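PDB 2NWH: carbohydrate kinase from Agrobacterium tumefaciens, which probably phosphorylates a sugar or sugar-like alcohol with ATP, as do other kinases of the pfkB (ribokinase-like) family, though its own substrate is not established. Local coordinates for residues A46-R51 with A291-L296; E130-S135 with R157-P162; L186-A191 with A214-G219. All blocks are in the same frame, centred on the assembly; numbering follows the deposited sequence.

Contact 1: residues A46-R51 with A291-L296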
ATOM      1  N   ALA A  46      -2.259  -2.623  -5.505  1.00 14.22           N
ATOM      2  CA  ALA A  46      -3.181  -3.133  -6.536  1.00 13.87           C
ATOM      3  C   ALA A  46      -2.440  -4.090  -7.434  1.00 14.61           C
ATOM      4  O   ALA A  46      -2.957  -5.173  -7.712  1.00 14.43           O
ATOM      5  CB  ALA A  46      -3.763  -1.991  -7.400  1.00 14.81           C
ATOM      6  N   ARG A  47      -1.277  -3.674  -7.928  1.00 14.74           N
ATOM      7  CA  ARG A  47      -0.446  -4.556  -8.752  1.00 13.83           C
ATOM      8  C   ARG A  47      -0.145  -5.817  -8.000  1.00 14.64           C
ATOM      9  O   ARG A  47      -0.223  -6.904  -8.583  1.00 14.62           O
ATOM     10  CB  ARG A  47       0.855  -3.843  -9.153  1.00 13.90           C
ATOM     11  CG  ARG A  47       0.595  -2.723 -10.196  1.00 14.23           C
ATOM     12  CD  ARG A  47       1.896  -2.318 -10.851  1.00 15.48           C
ATOM     13  NE  ARG A  47       2.852  -1.683  -9.927  1.00 18.13           N
ATOM     14  CZ  ARG A  47       3.974  -1.070 -10.305  1.00 21.27           C
ATOM     15  NH1 ARG A  47       4.326  -1.102 -11.591  1.00 16.83           N
ATOM     16  NH2 ARG A  47       4.780  -0.502  -9.392  1.00 17.93           N
ATOM     17  N   ASN A  48       0.210  -5.694  -6.729  1.00 13.43           N
ATOM     18  CA  ASN A  48       0.588  -6.901  -5.963  1.00 15.17           C
ATOM     19  C   ASN A  48      -0.564  -7.869  -5.845  1.00 15.40           C
ATOM     20  O   ASN A  48      -0.375  -9.079  -6.005  1.00 14.95           O
ATOM     21  CB  ASN A  48       1.115  -6.561  -4.564  1.00 15.34           C
ATOM     22  CG  ASN A  48       2.437  -5.797  -4.609  1.00 17.24           C
ATOM     23  OD1 ASN A  48       3.089  -5.757  -5.640  1.00 15.07           O
ATOM     24  ND2 ASN A  48       2.827  -5.197  -3.484  1.00 13.83           N
ATOM     25  N   LEU A  49      -1.757  -7.350  -5.529  1.00 13.70           N
ATOM     26  CA  LEU A  49      -2.934  -8.197  -5.419  1.00 14.37           C
ATOM     27  C   LEU A  49      -3.254  -8.888  -6.721  1.00 15.66           C
ATOM     28  O   LEU A  49      -3.646 -10.065  -6.728  1.00 15.32           O
ATOM     29  CB  LEU A  49      -4.147  -7.377  -4.914  1.00 15.02           C
ATOM     30  CG  LEU A  49      -3.963  -7.005  -3.442  1.00 16.31           C
ATOM     31  CD1 LEU A  49      -4.817  -5.741  -3.066  1.00 15.47           C
ATOM     32  CD2 LEU A  49      -4.222  -8.223  -2.529  1.00 17.41           C
ATOM     33  N   SER A  50      -3.105  -8.180  -7.832  1.00 14.55           N
ATOM     34  CA  SER A  50      -3.279  -8.813  -9.161  1.00 16.65           C
ATOM     35  C   SER A  50      -2.272  -9.955  -9.427  1.00 17.60           C
ATOM     36  O   SER A  50      -2.629 -11.071  -9.903  1.00 18.00           O
ATOM     37  CB  SER A  50      -3.254  -7.732 -10.249  1.00 16.16           C
ATOM     38  OG  SER A  50      -3.533  -8.290 -11.516  1.00 18.74           O
ATOM     39  N   ARG A  51      -1.030  -9.700  -9.058  1.00 16.84           N
ATOM     40  CA  ARG A  51       0.049 -10.721  -9.142  1.00 16.76           C
ATOM     41  C   ARG A  51      -0.231 -11.961  -8.324  1.00 17.24           C
ATOM     42  O   ARG A  51       0.255 -13.043  -8.667  1.00 18.30           O
ATOM     43  CB  ARG A  51       1.359 -10.109  -8.645  1.00 16.56           C
ATOM     44  CG  ARG A  51       1.984  -9.182  -9.708  1.00 14.64           C
ATOM     45  CD  ARG A  51       3.078  -8.313  -9.104  1.00 19.21           C
ATOM     46  NE  ARG A  51       3.518  -7.340 -10.112  1.00 17.96           N
ATOM     47  CZ  ARG A  51       3.901  -6.111  -9.835  1.00 18.67           C
ATOM     48  NH1 ARG A  51       3.917  -5.708  -8.568  1.00 17.57           N
ATOM     49  NH2 ARG A  51       4.290  -5.294 -10.828  1.00 17.71           N
ATOM     50  N   ALA A 291      15.751  -7.350  -5.777  1.00 17.06           N
ATOM     51  CA  ALA A 291      14.410  -7.895  -5.576  1.00 17.43           C
ATOM     52  C   ALA A 291      13.384  -6.782  -5.679  1.00 17.00           C
ATOM     53  O   ALA A 291      13.626  -5.629  -5.265  1.00 16.54           O
ATOM     54  CB  ALA A 291      14.309  -8.591  -4.235  1.00 17.88           C
ATOM     55  N   THR A 292      12.228  -7.109  -6.240  1.00 16.39           N
ATOM     56  CA  THR A 292      11.154  -6.119  -6.310  1.00 17.80           C
ATOM     57  C   THR A 292       9.797  -6.815  -6.196  1.00 17.55           C
ATOM     58  O   THR A 292       9.724  -8.055  -6.294  1.00 17.07           O
ATOM     59  CB  THR A 292      11.168  -5.255  -7.632  1.00 17.33           C
ATOM     60  OG1 THR A 292      10.795  -6.057  -8.756  1.00 18.77           O
ATOM     61  CG2 THR A 292      12.565  -4.572  -7.938  1.00 17.59           C
ATOM     62  N   SER A 293       8.721  -6.013  -6.094  1.00 17.06           N
ATOM     63  CA  SER A 293       7.373  -6.597  -6.010  1.00 16.10           C
ATOM     64  C   SER A 293       7.008  -7.271  -7.357  1.00 16.33           C
ATOM     65  O   SER A 293       6.041  -8.075  -7.392  1.00 16.05           O
ATOM     66  CB  SER A 293       6.352  -5.506  -5.693  1.00 16.56           C
ATOM     67  OG  SER A 293       6.489  -4.543  -6.692  1.00 18.77           O
ATOM     68  N   GLN A 294       7.765  -7.023  -8.432  1.00 15.26           N
ATOM     69  CA  GLN A 294       7.495  -7.785  -9.670  1.00 16.20           C
ATOM     70  C   GLN A 294       7.760  -9.280  -9.489  1.00 16.90           C
ATOM     71  O   GLN A 294       7.210 -10.133 -10.236  1.00 17.29           O
ATOM     72  CB  GLN A 294       8.298  -7.290 -10.856  1.00 18.11           C
ATOM     73  CG  GLN A 294       7.860  -5.975 -11.355  1.00 22.43           C
ATOM     74  CD  GLN A 294       8.633  -5.578 -12.562  1.00 30.10           C
ATOM     75  OE1 GLN A 294       9.881  -5.675 -12.597  1.00 30.69           O
ATOM     76  NE2 GLN A 294       7.908  -5.144 -13.588  1.00 30.53           N
ATOM     77  N   ASP A 295       8.555  -9.606  -8.488  1.00 16.69           N
ATOM     78  CA  ASP A 295       8.815 -11.058  -8.146  1.00 17.00           C
ATOM     79  C   ASP A 295       7.681 -11.771  -7.377  1.00 17.22           C
ATOM     80  O   ASP A 295       7.729 -12.988  -7.183  1.00 18.64           O
ATOM     81  CB  ASP A 295      10.102 -11.122  -7.359  1.00 16.17           C
ATOM     82  CG  ASP A 295      11.293 -10.729  -8.202  1.00 20.66           C
ATOM     83  OD1 ASP A 295      11.351 -11.109  -9.399  1.00 21.26           O
ATOM     84  OD2 ASP A 295      12.143 -10.011  -7.663  1.00 21.01           O
ATOM     85  N   LEU A 296       6.662 -11.015  -6.958  1.00 17.06           N
ATOM     86  CA  LEU A 296       5.490 -11.576  -6.275  1.00 17.14           C
ATOM     87  C   LEU A 296       4.575 -12.351  -7.191  1.00 17.51           C
ATOM     88  O   LEU A 296       4.209 -11.881  -8.272  1.00 17.29           O
ATOM     89  CB  LEU A 296       4.638 -10.536  -5.498  1.00 15.21           C
ATOM     90  CG  LEU A 296       5.276  -9.782  -4.367  1.00 16.64           C
ATOM     91  CD1 LEU A 296       4.353  -8.641  -3.923  1.00 20.88           C
ATOM     92  CD2 LEU A 296       5.449 -10.767  -3.198  1.00 20.28           C
TER
HETATM   93  O   HOH W   1       6.269  -3.401  -9.482  1.00 31.91           O
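Arg51, on the last turn of helix 41-51, lays its side chain against the 3-10 turn of 293-295, and most of the polar chemistry passes through its guanidinium group. One face of that plane sits on the backbone of the turn, with CA of Gln294 3.9 Å above its centre; CB of Arg47 lies over the rim of the opposite face. At the edge, in plane, NH1 of Arg51 gives a weak hydrogen bond of 3.0 Å to OD1 of Asn48, one helical turn back. The arginine runs extended from CG to NE, which carries NH2 far enough out to share a water with Ser293: the water accepts from Arg51 NH2 at 3.1 Å and lies 3.0 Å from Ser293 OG.

The van der Waals part centres on the Asn48 amide: CD1 of Leu296 comes up 3.5 Å from its CG, while CB of Ser293 packs 3.3 Å from Asn48 OD1. Leu296 also touches Ala281 and Ile284 of helix 271-286. Asn48 ND2 bonds to Asp255 OD2, in the Gly-Ala-Gly-Asp sequence whose aspartate is the likely catalytic base in pfkB kinases.

The end of helix 41-51 thus meets the loop before helix 298-305 through a guanidinium held between Gln294 CA and Arg47 CB, its edge turned to Asn48 OD1 and NH2 to the shared water, with Asn48 probably a second-shell neighbour of the active site.

Contact 2: residues E130-S135 with R157-P162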
ATOM      1  N   GLU A 130     -21.271   2.260  -7.913  1.00 18.57           N
ATOM      2  CA  GLU A 130     -21.424   1.057  -8.713  1.00 19.07           C
ATOM      3  C   GLU A 130     -20.095   0.252  -8.791  1.00 19.49           C
ATOM      4  O   GLU A 130     -20.103  -0.973  -8.779  1.00 19.23           O
ATOM      5  CB  GLU A 130     -21.886   1.441 -10.114  1.00 20.17           C
ATOM      6  CG  GLU A 130     -23.322   1.994 -10.085  1.00 21.66           C
ATOM      7  CD  GLU A 130     -23.817   2.443 -11.438  1.00 28.48           C
ATOM      8  OE1 GLU A 130     -23.187   2.160 -12.472  1.00 30.52           O
ATOM      9  OE2 GLU A 130     -24.878   3.076 -11.453  1.00 33.03           O
ATOM     10  N   ALA A 131     -18.974   0.944  -8.889  1.00 16.45           N
ATOM     11  CA  ALA A 131     -17.678   0.235  -8.813  1.00 15.88           C
ATOM     12  C   ALA A 131     -17.581  -0.532  -7.505  1.00 15.94           C
ATOM     13  O   ALA A 131     -17.150  -1.739  -7.471  1.00 15.90           O
ATOM     14  CB  ALA A 131     -16.480   1.242  -8.959  1.00 16.69           C
ATOM     15  N   ILE A 132     -17.971   0.142  -6.423  1.00 17.09           N
ATOM     16  CA  ILE A 132     -17.973  -0.475  -5.080  1.00 18.01           C
ATOM     17  C   ILE A 132     -18.885  -1.722  -5.035  1.00 19.04           C
ATOM     18  O   ILE A 132     -18.473  -2.798  -4.563  1.00 17.95           O
ATOM     19  CB  ILE A 132     -18.300   0.575  -3.965  1.00 18.54           C
ATOM     20  CG1 ILE A 132     -17.145   1.610  -3.896  1.00 18.61           C
ATOM     21  CG2 ILE A 132     -18.537  -0.118  -2.598  1.00 17.91           C
ATOM     22  CD1 ILE A 132     -17.360   2.786  -2.991  1.00 16.25           C
ATOM     23  N   ILE A 133     -20.088  -1.599  -5.598  1.00 18.49           N
ATOM     24  CA  ILE A 133     -21.061  -2.687  -5.536  1.00 19.68           C
ATOM     25  C   ILE A 133     -20.588  -3.888  -6.377  1.00 19.30           C
ATOM     26  O   ILE A 133     -20.916  -5.064  -6.076  1.00 19.14           O
ATOM     27  CB  ILE A 133     -22.464  -2.188  -6.000  1.00 19.43           C
ATOM     28  CG1 ILE A 133     -23.066  -1.253  -4.935  1.00 19.55           C
ATOM     29  CG2 ILE A 133     -23.397  -3.390  -6.295  1.00 20.56           C
ATOM     30  CD1 ILE A 133     -24.335  -0.466  -5.435  1.00 19.17           C
ATOM     31  N   ALA A 134     -19.825  -3.596  -7.428  1.00 18.91           N
ATOM     32  CA  ALA A 134     -19.269  -4.640  -8.295  1.00 18.93           C
ATOM     33  C   ALA A 134     -18.081  -5.366  -7.645  1.00 20.37           C
ATOM     34  O   ALA A 134     -17.648  -6.434  -8.136  1.00 21.00           O
ATOM     35  CB  ALA A 134     -18.833  -4.051  -9.614  1.00 18.79           C
ATOM     36  N   SER A 135     -17.541  -4.806  -6.564  1.00 18.99           N
ATOM     37  CA  SER A 135     -16.337  -5.377  -5.934  0.60 19.10           C
ATOM     38  C   SER A 135     -16.694  -6.292  -4.757  1.00 19.12           C
ATOM     39  O   SER A 135     -17.843  -6.299  -4.287  1.00 18.60           O
ATOM     40  CB  SER A 135     -15.421  -4.255  -5.438  0.60 18.32           C
ATOM     41  OG  SER A 135     -15.805  -3.889  -4.122  0.60 18.97           O
ATOM     42  N   ARG A 157     -19.602   0.600   4.747  1.00 28.46           N
ATOM     43  CA  ARG A 157     -20.606   0.165   5.736  1.00 30.60           C
ATOM     44  C   ARG A 157     -21.903  -0.155   5.003  1.00 30.90           C
ATOM     45  O   ARG A 157     -22.331  -1.308   4.986  1.00 32.00           O
ATOM     46  CB  ARG A 157     -20.860   1.262   6.771  1.00 29.71           C
ATOM     47  CG  ARG A 157     -21.527   0.800   8.096  1.00 32.96           C
ATOM     48  CD  ARG A 157     -21.971   2.042   8.906  1.00 30.86           C
ATOM     49  NE  ARG A 157     -20.836   2.908   9.245  1.00 29.43           N
ATOM     50  CZ  ARG A 157     -20.952   4.120   9.764  1.00 28.98           C
ATOM     51  NH1 ARG A 157     -22.155   4.606  10.030  1.00 31.42           N
ATOM     52  NH2 ARG A 157     -19.876   4.846  10.020  1.00 27.67           N
ATOM     53  N   ALA A 158     -22.502   0.860   4.371  1.00 30.56           N
ATOM     54  CA  ALA A 158     -23.817   0.722   3.746  1.00 30.56           C
ATOM     55  C   ALA A 158     -23.855  -0.403   2.710  1.00 30.85           C
ATOM     56  O   ALA A 158     -24.866  -1.097   2.589  1.00 29.28           O
ATOM     57  CB  ALA A 158     -24.292   2.051   3.132  1.00 30.19           C
ATOM     58  N   CYS A 159     -22.743  -0.579   1.984  1.00 29.76           N
ATOM     59  CA  CYS A 159     -22.600  -1.636   0.984  1.00 29.91           C
ATOM     60  C   CYS A 159     -22.147  -3.002   1.537  1.00 29.64           C
ATOM     61  O   CYS A 159     -22.005  -3.958   0.772  1.00 29.57           O
ATOM     62  CB  CYS A 159     -21.639  -1.165  -0.118  1.00 29.18           C
ATOM     63  SG  CYS A 159     -22.368   0.144  -1.127  1.00 32.85           S
ATOM     64  N   GLU A 160     -21.943  -3.101   2.848  1.00 29.31           N
ATOM     65  CA  GLU A 160     -21.363  -4.317   3.442  1.00 30.24           C
ATOM     66  C   GLU A 160     -20.169  -4.856   2.646  1.00 30.65           C
ATOM     67  O   GLU A 160     -20.092  -6.050   2.288  1.00 31.12           O
ATOM     68  CB  GLU A 160     -22.463  -5.380   3.666  1.00 31.49           C
ATOM     69  CG  GLU A 160     -23.644  -4.833   4.435  1.00 34.92           C
ATOM     70  CD  GLU A 160     -24.991  -5.452   4.035  1.00 40.78           C
ATOM     71  OE1 GLU A 160     -25.237  -5.622   2.814  1.00 45.17           O
ATOM     72  OE2 GLU A 160     -25.821  -5.717   4.931  1.00 40.91           O
ATOM     73  N   LYS A 161     -19.236  -3.950   2.361  1.00 29.31           N
ATOM     74  CA  LYS A 161     -17.973  -4.306   1.746  1.00 28.89           C
ATOM     75  C   LYS A 161     -16.874  -4.142   2.771  1.00 28.22           C
ATOM     76  O   LYS A 161     -16.790  -3.099   3.422  1.00 28.84           O
ATOM     77  CB  LYS A 161     -17.682  -3.459   0.508  1.00 28.56           C
ATOM     78  CG  LYS A 161     -18.722  -3.624  -0.585  1.00 28.99           C
ATOM     79  CD  LYS A 161     -18.667  -4.992  -1.268  1.00 24.84           C
ATOM     80  CE  LYS A 161     -19.806  -5.097  -2.308  1.00 21.37           C
ATOM     81  NZ  LYS A 161     -20.103  -6.544  -2.556  1.00 23.56           N
ATOM     82  N   PRO A 162     -16.044  -5.186   2.945  1.00 27.45           N
ATOM     83  CA  PRO A 162     -14.839  -5.079   3.763  1.00 27.28           C
ATOM     84  C   PRO A 162     -13.959  -3.935   3.271  1.00 27.57           C
ATOM     85  O   PRO A 162     -13.800  -3.758   2.027  1.00 26.91           O
ATOM     86  CB  PRO A 162     -14.139  -6.439   3.541  1.00 26.88           C
ATOM     87  CG  PRO A 162     -15.307  -7.385   3.261  1.00 28.49           C
ATOM     88  CD  PRO A 162     -16.223  -6.543   2.394  1.00 27.88           C
TER
HETATM   89  O   HOH W   2     -22.255  -6.356  -4.186  1.00 31.36           O
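Lys161 buries the most surface here, reaching from the loop after helix 146-158 to the C-terminal end of helix 126-134. Its chain bends at chi2 (-71°), passes CG within 4.0 Å of Ile132 CG2 and brings NZ to the carbonyl O of Ser135, a weak hydrogen bond of 2.9 Å. A water that accepts from NZ and donates to Ile133 O gives the ammonium a second link to the same helix end. CE of Lys161 also lies 3.5 Å from Ile132 O, a carbonyl already taken by N and OG of Ser135.

Cys159 forms the apolar half. It points at the helix just before Glu160, whose positive phi closes helix 146-158 in a Schellman motif, and its SG lies 4.1 Å from Ile133 CG1.

Ile132 is the third, presenting CG2 to both Cys159 CB and Lys161 CG as it and the lysine slide past each other in opposite directions; inward it packs on Leu138 of strand 137-141 and on Leu152 and Ile155.

Thus two successive helices of the alpha/beta sandwich meet at their C-terminal ends, where the lysine's positive charge is set among main-chain carbonyls and would probably offset the negative end of the helix 126-134 dipole.

Contact 3: residues L186-A191 with A214-G219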
ATOM      1  N   LEU A 186      -6.139  -2.118   8.844  1.00 30.66           N
ATOM      2  CA  LEU A 186      -5.260  -0.987   8.544  1.00 31.74           C
ATOM      3  C   LEU A 186      -3.802  -1.423   8.604  1.00 31.31           C
ATOM      4  O   LEU A 186      -3.342  -1.993   9.618  1.00 31.42           O
ATOM      5  CB  LEU A 186      -5.472   0.155   9.533  1.00 31.01           C
ATOM      6  CG  LEU A 186      -5.205   1.596   9.065  1.00 34.31           C
ATOM      7  CD1 LEU A 186      -5.353   2.498  10.258  1.00 32.78           C
ATOM      8  CD2 LEU A 186      -3.856   1.872   8.415  1.00 35.18           C
ATOM      9  N   PHE A 187      -3.079  -1.159   7.522  1.00 30.88           N
ATOM     10  CA  PHE A 187      -1.660  -1.553   7.441  1.00 31.33           C
ATOM     11  C   PHE A 187      -0.738  -0.393   7.751  1.00 32.03           C
ATOM     12  O   PHE A 187      -0.816   0.666   7.123  1.00 32.48           O
ATOM     13  CB  PHE A 187      -1.314  -2.146   6.081  1.00 31.03           C
ATOM     14  CG  PHE A 187      -2.084  -3.396   5.754  1.00 30.08           C
ATOM     15  CD1 PHE A 187      -1.713  -4.619   6.315  1.00 26.76           C
ATOM     16  CD2 PHE A 187      -3.189  -3.348   4.928  1.00 29.45           C
ATOM     17  CE1 PHE A 187      -2.425  -5.770   6.034  1.00 25.52           C
ATOM     18  CE2 PHE A 187      -3.898  -4.501   4.622  1.00 29.07           C
ATOM     19  CZ  PHE A 187      -3.524  -5.710   5.204  1.00 27.78           C
ATOM     20  N   MET A 188       0.155  -0.604   8.710  1.00 32.87           N
ATOM     21  CA  MET A 188       1.043   0.457   9.113  1.00 33.74           C
ATOM     22  C   MET A 188       2.336  -0.058   9.730  1.00 35.10           C
ATOM     23  O   MET A 188       2.455  -1.237  10.100  1.00 35.73           O
ATOM     24  CB  MET A 188       0.324   1.392  10.092  1.00 33.17           C
ATOM     25  CG  MET A 188      -0.136   0.701  11.374  1.00 34.33           C
ATOM     26  SD  MET A 188      -1.239   1.778  12.289  1.00 32.52           S
ATOM     27  CE  MET A 188      -2.583   0.695  12.661  1.00 25.13           C
ATOM     28  N   ASN A 189       3.300   0.844   9.842  1.00 35.78           N
ATOM     29  CA  ASN A 189       4.544   0.582  10.568  1.00 36.84           C
ATOM     30  C   ASN A 189       4.464   1.248  11.959  1.00 36.92           C
ATOM     31  O   ASN A 189       3.449   1.868  12.285  1.00 36.69           O
ATOM     32  CB  ASN A 189       5.705   1.129   9.739  1.00 37.18           C
ATOM     33  CG  ASN A 189       5.693   2.671   9.647  1.00 38.85           C
ATOM     34  OD1 ASN A 189       6.440   3.253   8.876  1.00 40.95           O
ATOM     35  ND2 ASN A 189       4.855   3.323  10.455  1.00 39.55           N
ATOM     36  N   GLU A 190       5.513   1.136  12.781  1.00 38.30           N
ATOM     37  CA  GLU A 190       5.508   1.739  14.134  1.00 38.49           C
ATOM     38  C   GLU A 190       5.126   3.228  14.240  1.00 38.16           C
ATOM     39  O   GLU A 190       4.318   3.601  15.104  1.00 37.97           O
ATOM     40  CB  GLU A 190       6.859   1.513  14.846  1.00 39.47           C
ATOM     41  CG  GLU A 190       6.919   0.293  15.734  1.00 41.94           C
ATOM     42  CD  GLU A 190       6.448   0.541  17.157  1.00 44.70           C
ATOM     43  OE1 GLU A 190       6.953   1.480  17.816  1.00 44.15           O
ATOM     44  OE2 GLU A 190       5.582  -0.232  17.626  1.00 46.51           O
ATOM     45  N   ALA A 191       5.731   4.061  13.387  1.00 37.84           N
ATOM     46  CA  ALA A 191       5.537   5.526  13.370  1.00 37.52           C
ATOM     47  C   ALA A 191       4.108   5.962  13.057  1.00 37.36           C
ATOM     48  O   ALA A 191       3.594   6.933  13.640  1.00 37.34           O
ATOM     49  CB  ALA A 191       6.485   6.163  12.361  1.00 38.02           C
ATOM     50  N   ALA A 214      -9.323   2.768  20.019  1.00 36.39           N
ATOM     51  CA  ALA A 214      -9.372   3.853  19.019  1.00 36.41           C
ATOM     52  C   ALA A 214     -10.468   3.556  18.000  1.00 36.29           C
ATOM     53  O   ALA A 214     -10.802   4.410  17.172  1.00 37.06           O
ATOM     54  CB  ALA A 214      -8.025   4.074  18.336  1.00 36.39           C
ATOM     55  N   GLY A 215     -11.024   2.341  18.051  1.00 35.67           N
ATOM     56  CA  GLY A 215     -12.168   1.987  17.192  1.00 35.07           C
ATOM     57  C   GLY A 215     -11.827   1.178  15.952  1.00 34.57           C
ATOM     58  O   GLY A 215     -12.709   0.890  15.135  1.00 34.23           O
ATOM     59  N   LEU A 216     -10.551   0.809  15.831  1.00 33.67           N
ATOM     60  CA  LEU A 216     -10.056  -0.019  14.714  1.00 33.54           C
ATOM     61  C   LEU A 216     -10.164  -1.483  15.094  1.00 32.66           C
ATOM     62  O   LEU A 216      -9.504  -1.924  16.010  1.00 32.90           O
ATOM     63  CB  LEU A 216      -8.603   0.320  14.374  1.00 33.07           C
ATOM     64  CG  LEU A 216      -8.019  -0.483  13.197  1.00 34.95           C
ATOM     65  CD1 LEU A 216      -8.671  -0.066  11.890  1.00 33.90           C
ATOM     66  CD2 LEU A 216      -6.500  -0.351  13.130  1.00 35.22           C
ATOM     67  N   SER A 217     -11.016  -2.210  14.382  1.00 32.86           N
ATOM     68  CA  SER A 217     -11.283  -3.612  14.660  1.00 32.93           C
ATOM     69  C   SER A 217     -10.174  -4.560  14.213  1.00 32.59           C
ATOM     70  O   SER A 217     -10.058  -5.646  14.769  1.00 31.79           O
ATOM     71  CB  SER A 217     -12.688  -4.037  14.149  1.00 33.81           C
ATOM     72  OG  SER A 217     -12.868  -3.820  12.755  1.00 35.61           O
ATOM     73  N   GLY A 218      -9.377  -4.171  13.205  1.00 32.20           N
ATOM     74  CA  GLY A 218      -8.198  -4.939  12.840  1.00 31.67           C
ATOM     75  C   GLY A 218      -7.095  -4.207  12.096  1.00 31.10           C
ATOM     76  O   GLY A 218      -7.307  -3.162  11.484  1.00 30.80           O
ATOM     77  N   GLY A 219      -5.906  -4.791  12.117  1.00 31.11           N
ATOM     78  CA  GLY A 219      -4.768  -4.205  11.443  1.00 31.14           C
ATOM     79  C   GLY A 219      -3.490  -5.001  11.626  1.00 30.58           C
ATOM     80  O   GLY A 219      -3.505  -6.077  12.217  1.00 30.59           O
TER
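Leu186 and Gly219 form the tight end of this contact, where strand 185-189 runs parallel to the start of strand 219-223. Their CA atoms are only 4.4 Å apart, and Leu186 N donates to Gly218 O over 3.1 Å at an N-H...O angle of 149°. The donor stands 27° out of the carbonyl plane, so this first rung of the ladder is somewhat skewed. One residue further on, Gly219, with no side chain, brings its CA to 3.2 Å from Leu186 O. Leu186 and Met188 go on to bond with the backbone of Val220, continuing the ladder.

Beside the backbone the packing is wholly apolar. Leu216, in the loop leading into strand 219-223, holds CG anti to its backbone N (chi1 -179°), which swings CG toward Leu186, so that both methyls come near Leu186 CB, CD2 at 3.8 Å. The same CD2 meets CE of Met188 tip to tip at 4.1 Å, the methionine chain bending at chi3 to reach it. Ile183 also touches Leu216, while Leu196 of helix 190-197 packs on both Leu186 and Met188.

The looser side begins where the segments part. Beyond Met188 the chain turns at the N-cap residue Asn189 into helix 190-197; in the other segment, partly exposed Gly215 ends helix 207-213 with a positive phi in a Schellman motif.

This is a right-handed parallel beta-alpha-beta link of the kind from which the central sheet of ribokinase-like proteins is built. Backbone bonding fixes the strand register, and a small buried aliphatic cluster, with no side-chain polar bond across it, seals the helix-covered face.

In the fold
Contact 3 is the buried one: all its touching residues are buried, and it joins neighbouring strands of the large sheet through backbone bonding and aliphatic packing. Contacts 1 and 2 are only partly buried and sit at helix ends on that sheet's flanks, where long cationic side chains and a water carry the polar work. They differ in partner, since the arginine of contact 1 lies flat on a turn, whereas the lysine of contact 2 points its charge at carbonyls. Contact 1 spans most of the chain and encloses the other two, which follow one another as local links between successive elements. No two contacts touch; their centres are 22 to 25 Å apart.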